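Local coordinates for protein ZYG-9 (Caenorhabditis elegans, PDB 2OF3) that plays a major role in organizing microtubules and spindle poles during mitosis and meiosis in one-cell stage embryos, at residues Leu3-Asn8 against Leu82-Leu87; Val113-Ile118 against Asn157-Val162; Lys179-Arg184 against Asp218-Val223; Glu186-Ile191 against Asn225-Val230. One frame throughout, in Å; residues are numbered along the deposited sequence.

In the fold
The four contacts follow the long axis of an all-helical TOG domain, a row of stacked HEAT-type helices. Interaction 1 fixes the N-terminal loop at one end. It touches interaction 2, centres about 17 Å apart, where Leu82 CD2 packs 3.7 Å from Ile118 N. Interactions 3 and 4 both join helix 181-198 to helix 221-238, with centres about 10 Å apart, and they meet where Leu188 CD1 lies 3.5 Å from Val223 O. Between the two groups, interactions 2 and 4 come to about 5 Å at their nearest atoms without touching. Interactions 1 and 3 lie about 38 Å apart between centres, on opposite sides of the chain's centre.

Interaction 1: residues Leu3-Asn8 against Leu82-Leu87; sequences LLLSDN and LSNSDL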
loop_
_atom_site.group_PDB
_atom_site.type_symbol
_atom_site.label_atom_id
_atom_site.label_comp_id
_atom_site.label_asym_id
_atom_site.label_seq_id
_atom_site.Cartn_x
_atom_site.Cartn_y
_atom_site.Cartn_z
ATOM N N LEU A 3 -24.007 -6.781 -17.122
ATOM C CA LEU A 3 -23.090 -6.089 -16.222
ATOM C C LEU A 3 -21.969 -5.459 -17.043
ATOM O O LEU A 3 -21.412 -6.081 -17.969
ATOM C CB LEU A 3 -22.504 -7.096 -15.215
ATOM C CG LEU A 3 -23.440 -7.946 -14.346
ATOM C CD1 LEU A 3 -22.673 -8.954 -13.510
ATOM C CD2 LEU A 3 -24.337 -7.080 -13.448
ATOM N N LEU A 4 -21.641 -4.221 -16.713
ATOM C CA LEU A 4 -20.471 -3.577 -17.244
ATOM C C LEU A 4 -19.147 -4.356 -16.950
ATOM O O LEU A 4 -18.179 -4.313 -17.729
ATOM C CB LEU A 4 -20.427 -2.203 -16.644
ATOM C CG LEU A 4 -19.381 -1.259 -17.193
ATOM C CD1 LEU A 4 -19.695 -0.954 -18.674
ATOM C CD2 LEU A 4 -19.420 -0.022 -16.334
ATOM N N LEU A 5 -19.133 -5.080 -15.825
ATOM C CA LEU A 5 -17.950 -5.759 -15.311
ATOM C C LEU A 5 -18.433 -7.040 -14.729
ATOM O O LEU A 5 -19.449 -7.044 -14.060
ATOM C CB LEU A 5 -17.251 -4.893 -14.260
ATOM C CG LEU A 5 -15.930 -5.444 -13.719
ATOM C CD1 LEU A 5 -14.853 -5.543 -14.871
ATOM C CD2 LEU A 5 -15.493 -4.510 -12.566
ATOM N N SER A 6 -17.764 -8.152 -15.038
ATOM C CA SER A 6 -18.188 -9.479 -14.626
ATOM C C SER A 6 -18.325 -9.713 -13.104
ATOM O O SER A 6 -17.728 -9.021 -12.277
ATOM C CB SER A 6 -17.198 -10.524 -15.170
ATOM O OG SER A 6 -15.951 -10.395 -14.478
ATOM N N ASP A 7 -19.082 -10.740 -12.751
ATOM C CA ASP A 7 -19.165 -11.202 -11.390
ATOM C C ASP A 7 -19.002 -12.708 -11.578
ATOM O O ASP A 7 -19.972 -13.410 -11.882
ATOM C CB ASP A 7 -20.544 -10.808 -10.833
ATOM C CG ASP A 7 -20.958 -11.606 -9.589
ATOM O OD1 ASP A 7 -20.079 -12.234 -8.933
ATOM O OD2 ASP A 7 -22.181 -11.599 -9.261
ATOM N N ASN A 8 -17.785 -13.212 -11.461
ATOM C CA ASN A 8 -17.503 -14.638 -11.589
ATOM C C ASN A 8 -16.347 -14.962 -10.641
ATOM O O ASN A 8 -15.881 -14.109 -9.868
ATOM C CB ASN A 8 -17.176 -15.003 -13.084
ATOM C CG ASN A 8 -15.986 -14.209 -13.643
ATOM O OD1 ASN A 8 -15.079 -13.849 -12.895
ATOM N ND2 ASN A 8 -15.999 -13.902 -14.947
ATOM N N LEU A 82 -15.477 -6.719 -6.468
ATOM C CA LEU A 82 -14.801 -7.797 -5.744
ATOM C C LEU A 82 -14.202 -8.884 -6.662
ATOM O O LEU A 82 -13.026 -9.286 -6.470
ATOM C CB LEU A 82 -15.765 -8.508 -4.778
ATOM C CG LEU A 82 -15.884 -7.780 -3.468
ATOM C CD1 LEU A 82 -17.086 -8.399 -2.794
ATOM C CD2 LEU A 82 -14.562 -7.907 -2.569
ATOM N N SER A 83 -15.004 -9.355 -7.633
ATOM C CA SER A 83 -14.590 -10.427 -8.549
ATOM C C SER A 83 -13.338 -10.023 -9.318
ATOM O O SER A 83 -12.528 -10.874 -9.668
ATOM C CB SER A 83 -15.672 -10.696 -9.593
ATOM O OG SER A 83 -16.791 -11.331 -9.004
ATOM N N ASN A 84 -13.199 -8.728 -9.569
ATOM C CA ASN A 84 -12.138 -8.168 -10.415
ATOM C C ASN A 84 -11.178 -7.263 -9.672
ATOM O O ASN A 84 -10.435 -6.518 -10.296
ATOM C CB ASN A 84 -12.775 -7.458 -11.645
ATOM C CG ASN A 84 -13.477 -8.422 -12.507
ATOM O OD1 ASN A 84 -12.841 -9.248 -13.198
ATOM N ND2 ASN A 84 -14.793 -8.436 -12.420
ATOM N N SER A 85 -11.168 -7.364 -8.346
ATOM C CA SER A 85 -10.388 -6.470 -7.493
ATOM C C SER A 85 -8.922 -6.484 -7.855
ATOM O O SER A 85 -8.276 -5.415 -7.906
ATOM C CB SER A 85 -10.531 -6.813 -6.013
ATOM O OG SER A 85 -9.897 -8.071 -5.662
ATOM N N ASP A 86 -8.381 -7.661 -8.125
ATOM C CA ASP A 86 -6.975 -7.772 -8.475
ATOM C C ASP A 86 -6.642 -6.984 -9.754
ATOM O O ASP A 86 -5.613 -6.322 -9.821
ATOM C CB ASP A 86 -6.565 -9.267 -8.559
ATOM C CG ASP A 86 -7.334 -10.056 -9.643
ATOM O OD1 ASP A 86 -8.597 -10.002 -9.646
ATOM O OD2 ASP A 86 -6.690 -10.764 -10.504
ATOM N N LEU A 87 -7.510 -7.014 -10.747
ATOM C CA LEU A 87 -7.240 -6.346 -12.040
ATOM C C LEU A 87 -7.486 -4.875 -11.937
ATOM O O LEU A 87 -6.776 -4.086 -12.565
ATOM C CB LEU A 87 -8.128 -6.938 -13.146
ATOM C CG LEU A 87 -7.977 -8.471 -13.363
ATOM C CD1 LEU A 87 -9.024 -9.000 -14.404
ATOM C CD2 LEU A 87 -6.554 -8.797 -13.823
HETATM O O HOH W 1 -13.262 -13.420 -9.474
HETATM O O HOH W 2 -12.914 -11.967 -12.829
#
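The break at Asn84 between helix 78-83 and helix 85-95, with Ser83 just before it, receives the N-terminal loop at Leu5 to Asn8. Asn84 is the central side chain. Its ND2 donates to Ser6 OG at 3.1 Å, nearly straight at 160° and with the hydroxyl only 6° out of the amide plane. With CG beside its own backbone N (chi1 -65°), the amide faces both the loop and the preceding helix, where ND2 also bonds Ser80 O. Ser6 OG has a further partner in Gln46 OE1. Leu5 approaches the same amide from the opposite direction and lays its branch point against it, CG 3.5 Å from Asn84 ND2; Leu5 also packs on Leu70 and Leu73 of helix 60-76. With an alanine here in place of Asn84 the amide is gone, and Ser6 OG and Ser80 O would probably lose their common donor while Leu5 CG is left without the group it packs on. Ser83 faces the far end of the loop: its OG is 3.0 Å from Asn8 O, although Arg79 O competes for the single proton. Water 1 ties the two backbones together, donating to Asn8 O and to Ser83 O at 2.7 Å each. A second water sits between the side-chain oxygens, 2.9 Å from Asn8 OD1 and 2.7 Å from Asn84 OD1. Side-chain amides, hydroxyls and water thus dock the N-terminal loop on the break between two helices of the HEAT-type TOG fold.

Interaction 2: residues Val113-Ile118 against Asn157-Val162; sequences VIVELI and NVLSDV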
loop_
_atom_site.group_PDB
_atom_site.type_symbol
_atom_site.label_atom_id
_atom_site.label_comp_id
_atom_site.label_asym_id
_atom_site.label_seq_id
_atom_site.Cartn_x
_atom_site.Cartn_y
_atom_site.Cartn_z
ATOM N N VAL A 113 -12.843 2.102 -2.001
ATOM C CA VAL A 113 -14.080 1.348 -2.104
ATOM C C VAL A 113 -13.753 -0.132 -2.234
ATOM O O VAL A 113 -14.385 -0.978 -1.601
ATOM C CB VAL A 113 -14.869 1.907 -3.351
ATOM C CG1 VAL A 113 -15.738 0.913 -4.006
ATOM C CG2 VAL A 113 -15.679 3.185 -2.963
ATOM N N ILE A 114 -12.776 -0.460 -3.075
ATOM C CA ILE A 114 -12.385 -1.860 -3.308
ATOM C C ILE A 114 -11.839 -2.523 -2.026
ATOM O O ILE A 114 -12.289 -3.611 -1.652
ATOM C CB ILE A 114 -11.356 -2.003 -4.510
ATOM C CG1 ILE A 114 -12.049 -1.809 -5.870
ATOM C CG2 ILE A 114 -10.683 -3.397 -4.511
ATOM C CD1 ILE A 114 -11.037 -1.600 -6.984
ATOM N N VAL A 115 -10.914 -1.869 -1.327
ATOM C CA VAL A 115 -10.334 -2.471 -0.101
ATOM C C VAL A 115 -11.345 -2.542 1.066
ATOM O O VAL A 115 -11.317 -3.511 1.844
ATOM C CB VAL A 115 -8.954 -1.837 0.320
ATOM C CG1 VAL A 115 -7.996 -1.905 -0.845
ATOM C CG2 VAL A 115 -9.132 -0.357 0.769
ATOM N N GLU A 116 -12.249 -1.560 1.146
ATOM C CA GLU A 116 -13.430 -1.675 2.072
ATOM C C GLU A 116 -14.357 -2.834 1.775
ATOM O O GLU A 116 -14.740 -3.529 2.704
ATOM C CB GLU A 116 -14.206 -0.387 2.099
ATOM C CG GLU A 116 -13.566 0.533 3.106
ATOM C CD GLU A 116 -14.133 1.930 3.056
ATOM O OE1 GLU A 116 -14.877 2.252 2.080
ATOM O OE2 GLU A 116 -13.777 2.702 3.967
ATOM N N LEU A 117 -14.662 -3.102 0.496
ATOM C CA LEU A 117 -15.452 -4.271 0.132
ATOM C C LEU A 117 -14.736 -5.564 0.409
ATOM O O LEU A 117 -15.349 -6.535 0.899
ATOM C CB LEU A 117 -15.828 -4.242 -1.366
ATOM C CG LEU A 117 -16.999 -3.336 -1.801
ATOM C CD1 LEU A 117 -16.983 -3.162 -3.370
ATOM C CD2 LEU A 117 -18.284 -3.967 -1.281
ATOM N N ILE A 118 -13.428 -5.614 0.132
ATOM C CA ILE A 118 -12.634 -6.788 0.514
ATOM C C ILE A 118 -12.692 -6.974 2.030
ATOM O O ILE A 118 -12.967 -8.109 2.527
ATOM C CB ILE A 118 -11.166 -6.650 0.028
ATOM C CG1 ILE A 118 -11.099 -6.689 -1.500
ATOM C CG2 ILE A 118 -10.214 -7.751 0.686
ATOM C CD1 ILE A 118 -9.668 -6.215 -2.071
ATOM N N ASN A 157 -4.718 1.934 6.050
ATOM C CA ASN A 157 -5.354 1.501 7.322
ATOM C C ASN A 157 -6.384 0.386 7.107
ATOM O O ASN A 157 -6.495 -0.539 7.929
ATOM C CB ASN A 157 -6.026 2.698 8.055
ATOM C CG ASN A 157 -5.016 3.646 8.705
ATOM O OD1 ASN A 157 -3.823 3.314 8.868
ATOM N ND2 ASN A 157 -5.491 4.855 9.083
ATOM N N VAL A 158 -7.116 0.433 6.004
ATOM C CA VAL A 158 -8.011 -0.710 5.649
ATOM C C VAL A 158 -7.216 -2.001 5.301
ATOM O O VAL A 158 -7.516 -3.093 5.808
ATOM C CB VAL A 158 -8.982 -0.326 4.487
ATOM C CG1 VAL A 158 -9.911 -1.472 4.138
ATOM C CG2 VAL A 158 -9.806 0.938 4.892
ATOM N N LEU A 159 -6.189 -1.877 4.469
ATOM C CA LEU A 159 -5.360 -3.009 4.112
ATOM C C LEU A 159 -4.657 -3.623 5.305
ATOM O O LEU A 159 -4.443 -4.823 5.338
ATOM C CB LEU A 159 -4.295 -2.582 3.081
ATOM C CG LEU A 159 -4.793 -2.365 1.661
ATOM C CD1 LEU A 159 -3.803 -1.506 0.846
ATOM C CD2 LEU A 159 -4.998 -3.731 1.022
ATOM N N SER A 160 -4.255 -2.815 6.282
ATOM C CA SER A 160 -3.614 -3.322 7.500
ATOM C C SER A 160 -4.586 -4.242 8.211
ATOM O O SER A 160 -4.161 -5.206 8.823
ATOM C CB SER A 160 -3.253 -2.173 8.466
ATOM O OG SER A 160 -2.301 -1.267 7.932
ATOM N N ASP A 161 -5.875 -3.942 8.173
ATOM C CA ASP A 161 -6.873 -4.833 8.760
ATOM C C ASP A 161 -7.019 -6.115 7.989
ATOM O O ASP A 161 -7.152 -7.143 8.600
ATOM C CB ASP A 161 -8.261 -4.192 8.851
ATOM C CG ASP A 161 -8.355 -3.140 9.964
ATOM O OD1 ASP A 161 -7.525 -3.164 10.918
ATOM O OD2 ASP A 161 -9.284 -2.280 9.894
ATOM N N VAL A 162 -7.036 -6.050 6.659
ATOM C CA VAL A 162 -7.173 -7.225 5.798
ATOM C C VAL A 162 -5.907 -8.096 5.843
ATOM O O VAL A 162 -5.993 -9.340 6.075
ATOM C CB VAL A 162 -7.412 -6.794 4.331
ATOM C CG1 VAL A 162 -7.423 -7.989 3.430
ATOM C CG2 VAL A 162 -8.728 -6.016 4.202
#
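Val115 and Val158 form the tight centre of this contact, where helix 101-120 packs on helix 146-163. Their side chains cross obliquely, with Val115 CG2 3.6 Å from Val158 CG1. That same CG1 also rests on the backbone, 3.4 Å from Val115 O; it stands anti to its own N (chi1 -179°), which carries it across to the opposing helix. The other branch of Val115 turns to the buried side, where CG1 meets Leu159 CD2 at 4.0 Å, the two side chains crossing at about a right angle. Leu159 is itself covered by Phe133, Val134 and Leu137 of helix 127-139. An alanine at Val115 would remove both branches, and is likely to leave a gap facing Val158 and Leu159 in the most closely fitted part of the interface. The segment axes approach to 9.3 Å and run nearly alongside, 27° apart, with helix 127-139 between them in sequence: the side-by-side stacking of parallel helices by which HEAT-type repeats build the TOG domain. Away from this centre the fit relaxes. One turn on, Ile118 CG2 reaches Val162 CG1 at 3.9 Å, the two side chains again at about a right angle, and Met125 packs against both. Val162 is partly exposed. On the other flank Glu116 offers only its aliphatic part, CG standing 4.2 Å from Val158 CG2. Glu116 is partly exposed, and its OE2 has Lys112 as a long, weak ionic partner.

Interaction 3: residues Lys179-Arg184 against Asp218-Val223; sequences KNARQR and DKDVNV
Arg184 and Asp218 reach for each other from opposite directions and join in a salt bridge whose two flat groups are twisted 37° apart. The pairing is uneven, consistent with this twist. Arg184 NH2 meets the syn lone pair of Asp218 OD2 at 2.9 Å and 166°, close to the guanidinium plane, whereas NE to OD1, at 3.0 Å, is a weak, bent bond. A bend at chi3 (-65°) folds the arginine back over the start of its own helix, where Ala181 CA lies over one guanidinium face, toward its rim, and NH1 donates to Ser178 O. Asp218 OD2 is gripped twice: from its anti side it also accepts Asp220 N at 3.0 Å, an Asx turn that steadies the carboxylate facing the arginine. Asp220 in turn N-caps helix 221-238, OD2 taking Val223 N on its anti lone pair, while its OD1 lies against Ala181 CB at 3.3 Å. Val223 CG2 packs 3.4 Å from Ala181 O and 3.9 Å from Arg184 CB. The contact thus joins the N-terminal ends of neighbouring helices 181-198 and 221-238, with Ser185 and Leu188 continuing the cover over Val223.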
loop_
_atom_site.group_PDB
_atom_site.type_symbol
_atom_site.label_atom_id
_atom_site.label_comp_id
_atom_site.label_asym_id
_atom_site.label_seq_id
_atom_site.Cartn_x
_atom_site.Cartn_y
_atom_site.Cartn_z
ATOM N N LYS A 179 14.139 7.329 -1.988
ATOM C CA LYS A 179 14.760 8.669 -1.978
ATOM C C LYS A 179 13.783 9.748 -1.526
ATOM O O LYS A 179 14.172 10.863 -1.192
ATOM C CB LYS A 179 15.236 9.070 -3.379
ATOM C CG LYS A 179 16.329 8.210 -3.983
ATOM C CD LYS A 179 17.587 8.225 -3.157
ATOM C CE LYS A 179 18.634 7.365 -3.855
ATOM N NZ LYS A 179 18.124 5.936 -3.879
ATOM N N ASN A 180 12.506 9.432 -1.548
ATOM C CA ASN A 180 11.475 10.397 -1.241
ATOM C C ASN A 180 11.264 10.418 0.293
ATOM O O ASN A 180 10.832 9.425 0.900
ATOM C CB ASN A 180 10.198 10.038 -2.030
ATOM C CG ASN A 180 9.031 11.041 -1.788
ATOM O OD1 ASN A 180 8.679 11.352 -0.650
ATOM N ND2 ASN A 180 8.442 11.549 -2.884
ATOM N N ALA A 181 11.627 11.536 0.929
ATOM C CA ALA A 181 11.586 11.588 2.377
ATOM C C ALA A 181 10.179 11.494 2.911
ATOM O O ALA A 181 9.979 10.984 4.017
ATOM C CB ALA A 181 12.282 12.900 2.910
ATOM N N ARG A 182 9.186 11.973 2.165
ATOM C CA ARG A 182 7.785 11.856 2.633
ATOM C C ARG A 182 7.350 10.412 2.660
ATOM O O ARG A 182 6.676 9.994 3.578
ATOM C CB ARG A 182 6.822 12.658 1.754
ATOM C CG ARG A 182 6.936 14.151 1.930
ATOM C CD ARG A 182 6.120 14.835 0.864
ATOM N NE ARG A 182 5.943 16.254 1.172
ATOM C CZ ARG A 182 6.381 17.237 0.390
ATOM N NH1 ARG A 182 7.021 16.975 -0.749
ATOM N NH2 ARG A 182 6.164 18.486 0.752
ATOM N N GLN A 183 7.740 9.644 1.641
ATOM C CA GLN A 183 7.515 8.186 1.677
ATOM C C GLN A 183 8.193 7.510 2.863
ATOM O O GLN A 183 7.556 6.717 3.555
ATOM C CB GLN A 183 7.999 7.521 0.402
ATOM C CG GLN A 183 7.783 6.000 0.446
ATOM C CD GLN A 183 7.925 5.310 -0.915
ATOM O OE1 GLN A 183 7.986 5.949 -1.943
ATOM N NE2 GLN A 183 7.940 3.977 -0.898
ATOM N N ARG A 184 9.470 7.775 3.124
ATOM C CA ARG A 184 10.097 7.178 4.302
ATOM C C ARG A 184 9.383 7.539 5.596
ATOM O O ARG A 184 9.158 6.645 6.445
ATOM C CB ARG A 184 11.574 7.598 4.425
ATOM C CG ARG A 184 12.409 7.248 3.212
ATOM C CD ARG A 184 13.865 7.335 3.565
ATOM N NE ARG A 184 14.320 8.700 3.903
ATOM C CZ ARG A 184 14.644 9.638 3.008
ATOM N NH1 ARG A 184 14.525 9.382 1.709
ATOM N NH2 ARG A 184 15.108 10.842 3.424
ATOM N N ASP A 218 18.614 10.331 9.682
ATOM C CA ASP A 218 18.187 10.769 8.366
ATOM C C ASP A 218 18.294 12.289 8.273
ATOM O O ASP A 218 18.142 12.992 9.285
ATOM C CB ASP A 218 16.727 10.332 8.149
ATOM C CG ASP A 218 16.302 10.324 6.683
ATOM O OD1 ASP A 218 16.351 9.244 6.023
ATOM O OD2 ASP A 218 15.860 11.378 6.140
ATOM N N LYS A 219 18.557 12.784 7.058
ATOM C CA LYS A 219 18.655 14.215 6.691
ATOM C C LYS A 219 17.350 14.973 6.963
ATOM O O LYS A 219 17.341 16.177 7.227
ATOM C CB LYS A 219 18.972 14.234 5.186
ATOM C CG LYS A 219 19.009 15.561 4.495
ATOM C CD LYS A 219 18.686 15.469 2.910
ATOM C CE LYS A 219 19.858 14.846 2.050
ATOM N NZ LYS A 219 20.020 15.428 0.613
ATOM N N ASP A 220 16.226 14.251 6.866
ATOM C CA ASP A 220 14.899 14.815 6.960
ATOM C C ASP A 220 14.293 14.724 8.365
ATOM O O ASP A 220 14.272 13.637 8.987
ATOM C CB ASP A 220 14.034 14.094 5.919
ATOM C CG ASP A 220 12.639 14.649 5.856
ATOM O OD1 ASP A 220 12.378 15.507 4.998
ATOM O OD2 ASP A 220 11.785 14.276 6.676
ATOM N N VAL A 221 13.824 15.849 8.890
ATOM C CA VAL A 221 13.317 15.885 10.274
ATOM C C VAL A 221 12.089 14.995 10.503
ATOM O O VAL A 221 11.898 14.440 11.605
ATOM C CB VAL A 221 13.026 17.345 10.756
ATOM C CG1 VAL A 221 11.816 17.921 10.058
ATOM C CG2 VAL A 221 12.831 17.411 12.275
ATOM N N ASN A 222 11.228 14.851 9.501
ATOM C CA ASN A 222 10.023 14.036 9.725
ATOM C C ASN A 222 10.404 12.570 9.815
ATOM O O ASN A 222 9.795 11.842 10.592
ATOM C CB ASN A 222 8.979 14.247 8.636
ATOM C CG ASN A 222 8.617 15.714 8.466
ATOM O OD1 ASN A 222 8.702 16.264 7.362
ATOM N ND2 ASN A 222 8.292 16.369 9.559
ATOM N N VAL A 223 11.378 12.139 9.020
ATOM C CA VAL A 223 11.888 10.764 9.069
ATOM C C VAL A 223 12.545 10.496 10.417
ATOM O O VAL A 223 12.221 9.493 11.108
ATOM C CB VAL A 223 12.894 10.500 7.916
ATOM C CG1 VAL A 223 13.442 9.022 7.959
ATOM C CG2 VAL A 223 12.267 10.833 6.535
#

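Interaction 4: residues Glu186-Ile191 against Asn225-Val230; sequences ECLLVI and NAAINV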
loop_
_atom_site.group_PDB
_atom_site.type_symbol
_atom_site.label_atom_id
_atom_site.label_comp_id
_atom_site.label_asym_id
_atom_site.label_seq_id
_atom_site.Cartn_x
_atom_site.Cartn_y
_atom_site.Cartn_z
ATOM N N GLU A 186 6.222 8.667 6.115
ATOM C CA GLU A 186 4.849 8.110 6.235
ATOM C C GLU A 186 4.810 6.608 6.553
ATOM O O GLU A 186 3.943 6.144 7.300
ATOM C CB GLU A 186 4.083 8.370 4.935
ATOM C CG GLU A 186 3.683 9.863 4.710
ATOM C CD GLU A 186 2.592 10.345 5.645
ATOM O OE1 GLU A 186 1.487 9.737 5.687
ATOM O OE2 GLU A 186 2.833 11.340 6.364
ATOM N N CYS A 187 5.746 5.857 5.951
ATOM C CA CYS A 187 5.924 4.432 6.209
ATOM C C CYS A 187 6.350 4.089 7.636
ATOM O O CYS A 187 5.753 3.187 8.225
ATOM C CB CYS A 187 6.836 3.810 5.129
ATOM S SG CYS A 187 5.914 3.811 3.547
ATOM N N LEU A 188 7.287 4.855 8.209
ATOM C CA LEU A 188 7.628 4.749 9.640
ATOM C C LEU A 188 6.457 4.980 10.546
ATOM O O LEU A 188 6.295 4.299 11.565
ATOM C CB LEU A 188 8.769 5.729 10.032
ATOM C CG LEU A 188 10.139 5.328 9.461
ATOM C CD1 LEU A 188 11.160 6.491 9.606
ATOM C CD2 LEU A 188 10.656 3.926 10.014
ATOM N N LEU A 189 5.634 5.969 10.227
ATOM C CA LEU A 189 4.422 6.282 11.029
ATOM C C LEU A 189 3.441 5.111 11.058
ATOM O O LEU A 189 2.810 4.871 12.071
ATOM C CB LEU A 189 3.693 7.547 10.498
ATOM C CG LEU A 189 4.495 8.846 10.692
ATOM C CD1 LEU A 189 3.741 9.963 10.043
ATOM C CD2 LEU A 189 4.807 9.183 12.185
ATOM N N VAL A 190 3.275 4.415 9.947
ATOM C CA VAL A 190 2.444 3.194 9.950
ATOM C C VAL A 190 3.055 2.091 10.883
ATOM O O VAL A 190 2.349 1.518 11.736
ATOM C CB VAL A 190 2.215 2.632 8.509
ATOM C CG1 VAL A 190 1.299 1.368 8.585
ATOM C CG2 VAL A 190 1.530 3.702 7.614
ATOM N N ILE A 191 4.355 1.829 10.749
ATOM C CA ILE A 191 5.039 0.928 11.675
ATOM C C ILE A 191 4.851 1.377 13.102
ATOM O O ILE A 191 4.543 0.561 13.960
ATOM C CB ILE A 191 6.508 0.788 11.313
ATOM C CG1 ILE A 191 6.660 0.099 9.924
ATOM C CG2 ILE A 191 7.290 0.048 12.462
ATOM C CD1 ILE A 191 8.084 0.202 9.247
ATOM N N ASN A 225 12.116 12.068 13.312
ATOM C CA ASN A 225 11.145 12.069 14.400
ATOM C C ASN A 225 10.307 10.776 14.457
ATOM O O ASN A 225 10.048 10.241 15.510
ATOM C CB ASN A 225 10.204 13.251 14.239
ATOM C CG ASN A 225 9.615 13.675 15.552
ATOM O OD1 ASN A 225 8.400 13.653 15.742
ATOM N ND2 ASN A 225 10.493 13.952 16.514
ATOM N N ALA A 226 9.899 10.276 13.297
ATOM C CA ALA A 226 9.092 9.035 13.203
ATOM C C ALA A 226 9.985 7.832 13.573
ATOM O O ALA A 226 9.498 6.903 14.247
ATOM C CB ALA A 226 8.527 8.884 11.764
ATOM N N ALA A 227 11.271 7.858 13.171
ATOM C CA ALA A 227 12.186 6.744 13.493
ATOM C C ALA A 227 12.398 6.679 14.981
ATOM O O ALA A 227 12.339 5.575 15.561
ATOM C CB ALA A 227 13.563 6.855 12.777
ATOM N N ILE A 228 12.622 7.847 15.607
ATOM C CA ILE A 228 12.715 7.946 17.057
ATOM C C ILE A 228 11.441 7.391 17.656
ATOM O O ILE A 228 11.526 6.561 18.570
ATOM C CB ILE A 228 12.932 9.421 17.528
ATOM C CG1 ILE A 228 14.340 9.871 17.185
ATOM C CG2 ILE A 228 12.636 9.574 19.044
ATOM C CD1 ILE A 228 14.513 11.396 17.225
ATOM N N ASN A 229 10.268 7.818 17.173
ATOM C CA ASN A 229 9.037 7.321 17.784
ATOM C C ASN A 229 8.716 5.825 17.603
ATOM O O ASN A 229 8.077 5.232 18.457
ATOM C CB ASN A 229 7.838 8.202 17.394
ATOM C CG ASN A 229 7.855 9.561 18.057
ATOM O OD1 ASN A 229 7.237 10.506 17.573
ATOM N ND2 ASN A 229 8.523 9.667 19.146
ATOM N N VAL A 230 9.189 5.216 16.534
ATOM C CA VAL A 230 9.146 3.759 16.396
ATOM C C VAL A 230 9.959 3.074 17.526
ATOM O O VAL A 230 9.459 2.151 18.194
ATOM C CB VAL A 230 9.640 3.282 14.940
ATOM C CG1 VAL A 230 9.888 1.738 14.888
ATOM C CG2 VAL A 230 8.645 3.699 13.777
#
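Val230 N donates to Ala226 O at 2.9 Å, a helical bond that sets these two residues one turn apart, and both of their side chains face helix 181-198. Leu188 answers them from that helix. Its CB touches Ala226 CB at 3.6 Å, and beyond it CD1 reaches Ala227 CB at 4.0 Å. Leu188 CG lies beside the backbone N (chi1 -71°), which lets the chain run past Ala226 on to Ala227. Leu189 starts out directed away from the interface, yet its CD2 returns to Ala226 CB at 3.8 Å, so the methyl touches both leucines. The segment axes come to 8.7 Å and are inclined by only 17°, a closeness consistent with the small alanine side chain. Such nearly parallel contact of neighbouring long helices is the repeated element of the HEAT-like TOG fold, and here it joins helix 181-198 to helix 221-238, with the short helix 208-212 between them in sequence. One turn on, Val230 uses both branches. CG2 lies against the backbone, 3.3 Å from Leu188 O, while CG1 meets Ile191 CG2 at 3.9 Å, the side chains set at a slant to each other. Val212 of helix 208-212 covers Leu188, Ala227 and Val230 on the buried side. Leu189 lies at the partly exposed margin, where its neighbour is Arg153 of helix 146-163.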